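Local coordinates for crustacyanin-C1 subunit (PDB 1I4U), which binds the carotenoid astaxanthin as a lipocalin subunit of crustacyanin, the complex that gives the lobster carapace its blue colour, at residues Q37-N42 with T162-T167; T41-Q46 with F132-S137. One frame throughout, in Å; residues are numbered along the deposited sequence.

Interaction 1 of 2, residues Q37-N42 with T162-T167; sequences QFALTN and TRFVKT
One face of the F164 ring carries the methyl CG2 of T41, which stands 3.8 Å from the ring centroid and only 2° off the ring normal, a CH-pi contact; the backbone N of L40 lies at the ring's edge, in its plane. Threonine suits the place by its two branches: CG2, anti to the carbonyl carbon, drops onto the ring and touches CB of R163, while OG1, whose main partner is S133 N on strand 128-137, donates to a water that donates to N42 O. A leucine in place of F164 would probably leave that methyl without its flat seat and open a gap beside the small A39, whose CB lies 4.0 Å from F164 CD1. The CE methylene of K166 touches F38 CZ obliquely at 3.6 Å, the bend at chi3 (-77°) bringing the end of the chain there.

L40 N gives to V165 O (3.0 Å) and V165 N to L40 O (2.9 Å), while T167 N reaches F38 O at 3.0 Å, nearly straight (173°). F38 and A39 form a classic beta bulge opposite I135. Strand 33-41 pairs antiparallel with 164-166, 128-137 and 52-58, and F154 of helix 144-156 meets the F164 ring.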
ATOM      1  N   GLN A  37      -5.236 -20.309   1.333  1.00 11.48           N
ATOM      2  CA  GLN A  37      -4.573 -19.830   0.120  1.00 11.31           C
ATOM      3  C   GLN A  37      -4.040 -21.026  -0.632  1.00 11.98           C
ATOM      4  O   GLN A  37      -3.062 -21.638  -0.191  1.00 13.01           O
ATOM      5  CB  GLN A  37      -3.434 -18.892   0.495  1.00 11.04           C
ATOM      6  CG  GLN A  37      -2.690 -18.314  -0.736  1.00 11.67           C
ATOM      7  CD  GLN A  37      -1.538 -17.498  -0.208  1.00 11.01           C
ATOM      8  OE1 GLN A  37      -1.584 -16.331   0.187  1.00 13.09           O
ATOM      9  NE2 GLN A  37      -0.351 -17.968  -0.020  1.00 13.27           N
ATOM     10  N   PHE A  38      -4.665 -21.341  -1.771  1.00 12.03           N
ATOM     11  CA  PHE A  38      -4.262 -22.491  -2.565  1.00 11.46           C
ATOM     12  C   PHE A  38      -2.991 -22.221  -3.359  1.00 11.42           C
ATOM     13  O   PHE A  38      -2.139 -23.097  -3.460  1.00 12.24           O
ATOM     14  CB  PHE A  38      -5.404 -22.879  -3.495  1.00 12.07           C
ATOM     15  CG  PHE A  38      -5.099 -24.026  -4.418  1.00 13.53           C
ATOM     16  CD1 PHE A  38      -5.056 -25.326  -3.937  1.00 17.11           C
ATOM     17  CD2 PHE A  38      -4.813 -23.772  -5.742  1.00 15.05           C
ATOM     18  CE1 PHE A  38      -4.733 -26.372  -4.768  1.00 19.38           C
ATOM     19  CE2 PHE A  38      -4.533 -24.818  -6.584  1.00 19.04           C
ATOM     20  CZ  PHE A  38      -4.478 -26.127  -6.113  1.00 20.14           C
ATOM     21  N   ALA A  39      -2.917 -21.026  -3.950  1.00 11.57           N
ATOM     22  CA  ALA A  39      -1.768 -20.666  -4.795  1.00 11.42           C
ATOM     23  C   ALA A  39      -1.733 -19.137  -4.908  1.00 11.82           C
ATOM     24  O   ALA A  39      -2.757 -18.473  -4.712  1.00 11.70           O
ATOM     25  CB  ALA A  39      -1.802 -21.259  -6.195  1.00 13.06           C
ATOM     26  N   LEU A  40      -0.571 -18.606  -5.232  1.00 10.96           N
ATOM     27  CA  LEU A  40      -0.401 -17.167  -5.432  1.00 11.42           C
ATOM     28  C   LEU A  40       0.771 -16.922  -6.382  1.00 11.24           C
ATOM     29  O   LEU A  40       1.666 -17.754  -6.482  1.00 13.07           O
ATOM     30  CB  LEU A  40      -0.216 -16.400  -4.117  1.00 10.67           C
ATOM     31  CG  LEU A  40       1.155 -16.363  -3.505  1.00 10.76           C
ATOM     32  CD1 LEU A  40       1.146 -15.397  -2.315  1.00 11.75           C
ATOM     33  CD2 LEU A  40       1.627 -17.736  -3.049  1.00 12.74           C
ATOM     34  N   THR A  41       0.713 -15.752  -7.055  1.00 11.30           N
ATOM     35  CA  THR A  41       1.847 -15.312  -7.845  1.00 12.01           C
ATOM     36  C   THR A  41       2.832 -14.585  -6.933  1.00 12.45           C
ATOM     37  O   THR A  41       2.442 -14.076  -5.884  1.00 12.34           O
ATOM     38  CB  THR A  41       1.404 -14.414  -9.034  1.00 13.10           C
ATOM     39  OG1 THR A  41       0.773 -13.211  -8.561  1.00 12.24           O
ATOM     40  CG2 THR A  41       0.397 -15.120  -9.925  1.00 13.81           C
ATOM     41  N   ASN A  42       4.104 -14.590  -7.301  1.00 12.60           N
ATOM     42  CA  ASN A  42       5.213 -14.077  -6.491  1.00 13.98           C
ATOM     43  C   ASN A  42       4.873 -12.790  -5.780  1.00 12.19           C
ATOM     44  O   ASN A  42       4.533 -11.796  -6.401  1.00 13.24           O
ATOM     45  CB  ASN A  42       6.367 -13.878  -7.452  1.00 16.85           C
ATOM     46  CG  ASN A  42       7.676 -13.569  -6.809  1.00 18.29           C
ATOM     47  OD1 ASN A  42       7.860 -13.611  -5.587  1.00 25.47           O
ATOM     48  ND2 ASN A  42       8.617 -13.256  -7.688  1.00 19.88           N
ATOM     49  N   THR A 162       1.061 -18.971 -15.634  1.00 23.43           N
ATOM     50  CA  THR A 162       2.248 -19.737 -15.255  1.00 24.32           C
ATOM     51  C   THR A 162       3.002 -19.127 -14.068  1.00 20.79           C
ATOM     52  O   THR A 162       3.908 -19.724 -13.471  1.00 22.30           O
ATOM     53  CB  THR A 162       3.207 -19.876 -16.463  1.00 30.22           C
ATOM     54  OG1 THR A 162       3.793 -18.587 -16.759  1.00 41.91           O
ATOM     55  CG2 THR A 162       2.460 -20.393 -17.688  1.00 41.97           C
ATOM     56  N   ARG A 163       2.646 -17.917 -13.644  1.00 18.65           N
ATOM     57  CA  ARG A 163       3.170 -17.260 -12.485  1.00 15.88           C
ATOM     58  C   ARG A 163       2.686 -17.845 -11.158  1.00 16.41           C
ATOM     59  O   ARG A 163       3.265 -17.621 -10.114  1.00 15.69           O
ATOM     60  CB  ARG A 163       2.849 -15.756 -12.567  1.00 15.53           C
ATOM     61  CG  ARG A 163       3.699 -15.029 -13.622  1.00 16.78           C
ATOM     62  CD  ARG A 163       3.172 -13.632 -13.893  1.00 19.01           C
ATOM     63  NE  ARG A 163       3.262 -12.813 -12.655  1.00 17.08           N
ATOM     64  CZ  ARG A 163       2.581 -11.694 -12.467  1.00 15.19           C
ATOM     65  NH1 ARG A 163       1.756 -11.182 -13.361  1.00 17.64           N
ATOM     66  NH2 ARG A 163       2.733 -11.084 -11.311  1.00 15.28           N
ATOM     67  N   PHE A 164       1.620 -18.646 -11.182  1.00 16.46           N
ATOM     68  CA  PHE A 164       1.127 -19.191  -9.898  1.00 15.12           C
ATOM     69  C   PHE A 164       2.037 -20.268  -9.336  1.00 15.14           C
ATOM     70  O   PHE A 164       2.523 -21.116 -10.069  1.00 18.43           O
ATOM     71  CB  PHE A 164      -0.262 -19.813 -10.067  1.00 15.24           C
ATOM     72  CG  PHE A 164      -1.340 -18.767 -10.034  1.00 14.61           C
ATOM     73  CD1 PHE A 164      -1.792 -18.277  -8.823  1.00 14.69           C
ATOM     74  CD2 PHE A 164      -1.863 -18.246 -11.193  1.00 17.78           C
ATOM     75  CE1 PHE A 164      -2.762 -17.311  -8.762  1.00 16.20           C
ATOM     76  CE2 PHE A 164      -2.861 -17.289 -11.159  1.00 20.20           C
ATOM     77  CZ  PHE A 164      -3.271 -16.808  -9.919  1.00 18.68           C
ATOM     78  N   VAL A 165       2.171 -20.209  -8.015  1.00 14.80           N
ATOM     79  CA  VAL A 165       2.915 -21.205  -7.230  1.00 15.45           C
ATOM     80  C   VAL A 165       1.983 -21.741  -6.162  1.00 14.49           C
ATOM     81  O   VAL A 165       1.314 -20.961  -5.454  1.00 15.38           O
ATOM     82  CB  VAL A 165       4.198 -20.623  -6.595  1.00 20.72           C
ATOM     83  CG1 VAL A 165       4.911 -21.721  -5.828  1.00 22.74           C
ATOM     84  CG2 VAL A 165       5.103 -19.994  -7.671  1.00 26.37           C
ATOM     85  N   LYS A 166       1.888 -23.050  -5.998  1.00 15.37           N
ATOM     86  CA  LYS A 166       1.023 -23.668  -4.986  1.00 15.37           C
ATOM     87  C   LYS A 166       1.596 -23.443  -3.605  1.00 13.89           C
ATOM     88  O   LYS A 166       2.806 -23.446  -3.398  1.00 17.34           O
ATOM     89  CB  LYS A 166       0.924 -25.164  -5.266  1.00 19.40           C
ATOM     90  CG  LYS A 166      -0.147 -25.938  -4.599  1.00 26.34           C
ATOM     91  CD  LYS A 166      -0.317 -27.345  -5.171  1.00 36.43           C
ATOM     92  CE  LYS A 166      -1.064 -27.162  -6.486  1.00 45.81           C
ATOM     93  NZ  LYS A 166      -1.378 -28.505  -7.078  1.00 62.60           N
ATOM     94  N   THR A 167       0.735 -23.267  -2.631  1.00 13.72           N
ATOM     95  CA  THR A 167       1.085 -23.057  -1.220  1.00 12.37           C
ATOM     96  C   THR A 167       0.933 -24.359  -0.484  1.00 12.43           C
ATOM     97  O   THR A 167      -0.014 -25.132  -0.675  1.00 13.50           O
ATOM     98  CB  THR A 167       0.100 -22.025  -0.638  1.00 11.83           C
ATOM     99  OG1 THR A 167       0.320 -20.895  -1.454  1.00 15.06           O
ATOM    100  CG2 THR A 167       0.307 -21.775   0.861  1.00 12.30           C
TER
HETATM  101  O   HOH W   1      -2.204 -25.562  -2.241  1.00 17.90           O
HETATM  102  O   HOH W   2       2.846 -11.515  -8.395  1.00 13.66           O
HETATM  103  O   HOH W   3       5.089 -15.940  -9.655  1.00 17.83           O

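Interaction 2 of 2, residues T41-Q46 with F132-S137; sequences TNNPYQ and FSFIFS
The carbonyl oxygen of S133 is gripped twice: by T41 N at 3.0 Å and by a water 3.2 Å away. That water also donates to T41 O and accepts from N43 ND2 at 3.1 Å, tying the chain on both sides of N42 to the strand. A second water donates to T41 OG1 and bonds to S133 OG; short hydroxyl side chains suit this spot, since one water can span the two.

N43 organises the turn. Its OD1 accepts from Y45 N at 2.8 Å, in the carbonyl plane, which makes an Asx turn, and more weakly from Q46 N. With CG anti to the backbone N (chi1 -176°), the amide reaches in among the phenylalanines: ND2 lies 3.4 Å from F134 CZ and also close to F132, the amide plane turned 55° from the F134 ring. The ND2 group has a further partner in a bound methylpentanediol, probably from the crystallisation liquor.

The F132 ring is met by three more loop residues. N42 O meets its edge in the ring plane, 3.5 Å from CD1, and P44 CD touches CE1. Y45 turns its own edge toward the F132 face in an offset edge-to-face pair, with centroids 5.6 Å apart and planes at 75°. P44 CG in turn lies over a face of Y45; the proline ring, an apolar side chain of fixed shape, can touch both aromatic rings at once. In the second subunit, N125 bonds to N43 O and Q46 O, and Y45 packs on its counterpart there.

Polar bonds thus secure the start of the loop at S133, N43 OD1 sets the turn, and the apolar contacts round F132 pack the part that faces the other subunit.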
ATOM      1  N   THR A  41       0.713 -15.752  -7.055  1.00 11.30           N
ATOM      2  CA  THR A  41       1.847 -15.312  -7.845  1.00 12.01           C
ATOM      3  C   THR A  41       2.832 -14.585  -6.933  1.00 12.45           C
ATOM      4  O   THR A  41       2.442 -14.076  -5.884  1.00 12.34           O
ATOM      5  CB  THR A  41       1.404 -14.414  -9.034  1.00 13.10           C
ATOM      6  OG1 THR A  41       0.773 -13.211  -8.561  1.00 12.24           O
ATOM      7  CG2 THR A  41       0.397 -15.120  -9.925  1.00 13.81           C
ATOM      8  N   ASN A  42       4.104 -14.590  -7.301  1.00 12.60           N
ATOM      9  CA  ASN A  42       5.213 -14.077  -6.491  1.00 13.98           C
ATOM     10  C   ASN A  42       4.873 -12.790  -5.780  1.00 12.19           C
ATOM     11  O   ASN A  42       4.533 -11.796  -6.401  1.00 13.24           O
ATOM     12  CB  ASN A  42       6.367 -13.878  -7.452  1.00 16.85           C
ATOM     13  CG  ASN A  42       7.676 -13.569  -6.809  1.00 18.29           C
ATOM     14  OD1 ASN A  42       7.860 -13.611  -5.587  1.00 25.47           O
ATOM     15  ND2 ASN A  42       8.617 -13.256  -7.688  1.00 19.88           N
ATOM     16  N   ASN A  43       4.913 -12.821  -4.459  1.00 12.24           N
ATOM     17  CA  ASN A  43       4.406 -11.717  -3.634  1.00 11.90           C
ATOM     18  C   ASN A  43       5.440 -11.466  -2.564  1.00 13.08           C
ATOM     19  O   ASN A  43       5.648 -12.302  -1.707  1.00 17.66           O
ATOM     20  CB  ASN A  43       3.019 -12.116  -3.120  1.00 14.01           C
ATOM     21  CG  ASN A  43       2.387 -10.987  -2.339  1.00 12.46           C
ATOM     22  OD1 ASN A  43       3.073 -10.252  -1.619  1.00 15.25           O
ATOM     23  ND2 ASN A  43       1.093 -10.829  -2.538  1.00 13.38           N
ATOM     24  N   PRO A  44       6.155 -10.343  -2.622  1.00 11.96           N
ATOM     25  CA  PRO A  44       7.230 -10.057  -1.643  1.00 12.49           C
ATOM     26  C   PRO A  44       6.695  -9.506  -0.333  1.00 11.53           C
ATOM     27  O   PRO A  44       7.462  -9.236   0.571  1.00 14.24           O
ATOM     28  CB  PRO A  44       8.020  -8.981  -2.408  1.00 13.82           C
ATOM     29  CG  PRO A  44       6.941  -8.209  -3.106  1.00 14.01           C
ATOM     30  CD  PRO A  44       6.025  -9.276  -3.620  1.00 11.70           C
ATOM     31  N   TYR A  45       5.375  -9.354  -0.218  1.00 12.23           N
ATOM     32  CA  TYR A  45       4.753  -8.767   0.975  1.00 12.68           C
ATOM     33  C   TYR A  45       4.157  -9.830   1.877  1.00 13.53           C
ATOM     34  O   TYR A  45       3.964  -9.582   3.055  1.00 23.18           O
ATOM     35  CB  TYR A  45       3.648  -7.801   0.563  1.00 13.26           C
ATOM     36  CG  TYR A  45       4.098  -6.745  -0.401  1.00 12.22           C
ATOM     37  CD1 TYR A  45       4.971  -5.734  -0.006  1.00 16.07           C
ATOM     38  CD2 TYR A  45       3.667  -6.723  -1.713  1.00 12.75           C
ATOM     39  CE1 TYR A  45       5.369  -4.762  -0.907  1.00 17.06           C
ATOM     40  CE2 TYR A  45       4.054  -5.762  -2.609  1.00 15.16           C
ATOM     41  CZ  TYR A  45       4.914  -4.770  -2.203  1.00 16.46           C
ATOM     42  OH  TYR A  45       5.301  -3.822  -3.119  1.00 19.73           O
ATOM     43  N   GLN A  46       3.794 -10.976   1.404  1.00 10.83           N
ATOM     44  CA  GLN A  46       3.135 -12.042   2.175  1.00 11.17           C
ATOM     45  C   GLN A  46       4.159 -12.647   3.092  1.00 10.83           C
ATOM     46  O   GLN A  46       5.099 -13.317   2.672  1.00 12.59           O
ATOM     47  CB  GLN A  46       2.558 -13.041   1.193  1.00 13.87           C
ATOM     48  CG  GLN A  46       2.115 -14.373   1.694  1.00 14.49           C
ATOM     49  CD  GLN A  46       0.947 -14.328   2.631  1.00 15.67           C
ATOM     50  OE1 GLN A  46      -0.162 -14.815   2.392  1.00 16.91           O
ATOM     51  NE2 GLN A  46       1.170 -13.700   3.756  1.00 13.76           N
ATOM     52  N   PHE A 132      -0.663  -8.967  -8.277  1.00 12.79           N
ATOM     53  CA  PHE A 132      -0.599  -9.983  -7.239  1.00 12.01           C
ATOM     54  C   PHE A 132      -1.935 -10.734  -7.296  1.00 11.59           C
ATOM     55  O   PHE A 132      -2.975 -10.118  -7.107  1.00 13.18           O
ATOM     56  CB  PHE A 132      -0.340  -9.393  -5.828  1.00 13.05           C
ATOM     57  CG  PHE A 132       0.956  -8.585  -5.856  1.00 11.75           C
ATOM     58  CD1 PHE A 132       2.172  -9.221  -5.869  1.00 12.72           C
ATOM     59  CD2 PHE A 132       0.941  -7.223  -5.950  1.00 12.95           C
ATOM     60  CE1 PHE A 132       3.350  -8.478  -5.992  1.00 12.91           C
ATOM     61  CE2 PHE A 132       2.090  -6.446  -6.054  1.00 13.45           C
ATOM     62  CZ  PHE A 132       3.303  -7.109  -6.107  1.00 13.94           C
ATOM     63  N   SER A 133      -1.878 -12.027  -7.573  1.00 11.11           N
ATOM     64  CA  SER A 133      -3.041 -12.843  -7.763  1.00 11.56           C
ATOM     65  C   SER A 133      -2.992 -14.019  -6.776  1.00 10.48           C
ATOM     66  O   SER A 133      -1.932 -14.482  -6.367  1.00 11.62           O
ATOM     67  CB  SER A 133      -3.145 -13.344  -9.194  1.00 13.96           C
ATOM     68  OG  SER A 133      -3.215 -12.280 -10.117  1.00 15.34           O
ATOM     69  N   PHE A 134      -4.192 -14.462  -6.439  1.00 10.81           N
ATOM     70  CA  PHE A 134      -4.400 -15.503  -5.430  1.00 10.66           C
ATOM     71  C   PHE A 134      -5.558 -16.389  -5.831  1.00 11.61           C
ATOM     72  O   PHE A 134      -6.536 -15.902  -6.337  1.00 11.92           O
ATOM     73  CB  PHE A 134      -4.719 -14.919  -4.065  1.00 11.43           C
ATOM     74  CG  PHE A 134      -3.821 -13.798  -3.574  1.00 10.85           C
ATOM     75  CD1 PHE A 134      -4.000 -12.513  -4.042  1.00 13.18           C
ATOM     76  CD2 PHE A 134      -2.794 -14.043  -2.671  1.00 12.65           C
ATOM     77  CE1 PHE A 134      -3.171 -11.503  -3.608  1.00 13.89           C
ATOM     78  CE2 PHE A 134      -1.985 -13.008  -2.222  1.00 12.72           C
ATOM     79  CZ  PHE A 134      -2.171 -11.745  -2.710  1.00 14.01           C
ATOM     80  N   ILE A 135      -5.426 -17.676  -5.517  1.00 11.07           N
ATOM     81  CA  ILE A 135      -6.513 -18.634  -5.598  1.00 11.35           C
ATOM     82  C   ILE A 135      -6.783 -19.072  -4.171  1.00 11.57           C
ATOM     83  O   ILE A 135      -5.856 -19.589  -3.514  1.00 11.90           O
ATOM     84  CB  ILE A 135      -6.203 -19.817  -6.529  1.00 12.45           C
ATOM     85  CG1 ILE A 135      -5.962 -19.331  -7.966  1.00 13.65           C
ATOM     86  CG2 ILE A 135      -7.280 -20.885  -6.550  1.00 15.33           C
ATOM     87  CD1 ILE A 135      -5.363 -20.397  -8.889  1.00 17.33           C
ATOM     88  N   PHE A 136      -7.993 -18.841  -3.708  1.00 12.03           N
ATOM     89  CA  PHE A 136      -8.452 -19.277  -2.393  1.00 12.59           C
ATOM     90  C   PHE A 136      -9.436 -20.471  -2.505  1.00 11.59           C
ATOM     91  O   PHE A 136     -10.174 -20.560  -3.492  1.00 11.88           O
ATOM     92  CB  PHE A 136      -9.195 -18.154  -1.710  1.00 15.04           C
ATOM     93  CG  PHE A 136      -8.464 -17.051  -1.001  1.00 15.20           C
ATOM     94  CD1 PHE A 136      -7.095 -16.834  -1.148  1.00 15.21           C
ATOM     95  CD2 PHE A 136      -9.175 -16.189  -0.139  1.00 15.88           C
ATOM     96  CE1 PHE A 136      -6.424 -15.854  -0.438  1.00 17.53           C
ATOM     97  CE2 PHE A 136      -8.509 -15.202   0.600  1.00 17.42           C
ATOM     98  CZ  PHE A 136      -7.152 -15.042   0.424  1.00 18.89           C
ATOM     99  N   SER A 137      -9.381 -21.333  -1.514  1.00 11.64           N
ATOM    100  CA  SER A 137     -10.230 -22.506  -1.416  1.00 10.53           C
ATOM    101  C   SER A 137     -10.900 -22.562  -0.054  1.00  9.94           C
ATOM    102  O   SER A 137     -10.338 -22.136   0.938  1.00 10.40           O
ATOM    103  CB  SER A 137      -9.409 -23.760  -1.645  1.00 12.06           C
ATOM    104  OG  SER A 137     -10.235 -24.929  -1.552  1.00 13.57           O
TER
HETATM  105  O   HOH W   4       0.235 -12.660  -4.942  1.00 11.75           O
HETATM  106  O   HOH W   5      -0.599 -11.715 -10.651  1.00 14.12           O

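In the fold
Both interactions start from the same part of the chain, residues 37-46, and share T41 and N42; their centres are about 6 Å apart. Interaction 1 joins strand 33-41 to strand 164-166, and interaction 2 ties the loop that follows strand 33-41 to strand 128-137, which comes before 162-167 in the chain. Strands 33-41 and 128-137 are neighbours in one antiparallel sheet, and probable hydrogen bonds F38 N to I135 O and A39 O to I135 N connect the two contacts directly. The pairing of 33-41 with 128-137, of which interaction 2 is part, closes the lipocalin barrel, while interaction 1 lays the late strand 164-166 beside 33-41 and the loop reaches toward the dimer partner.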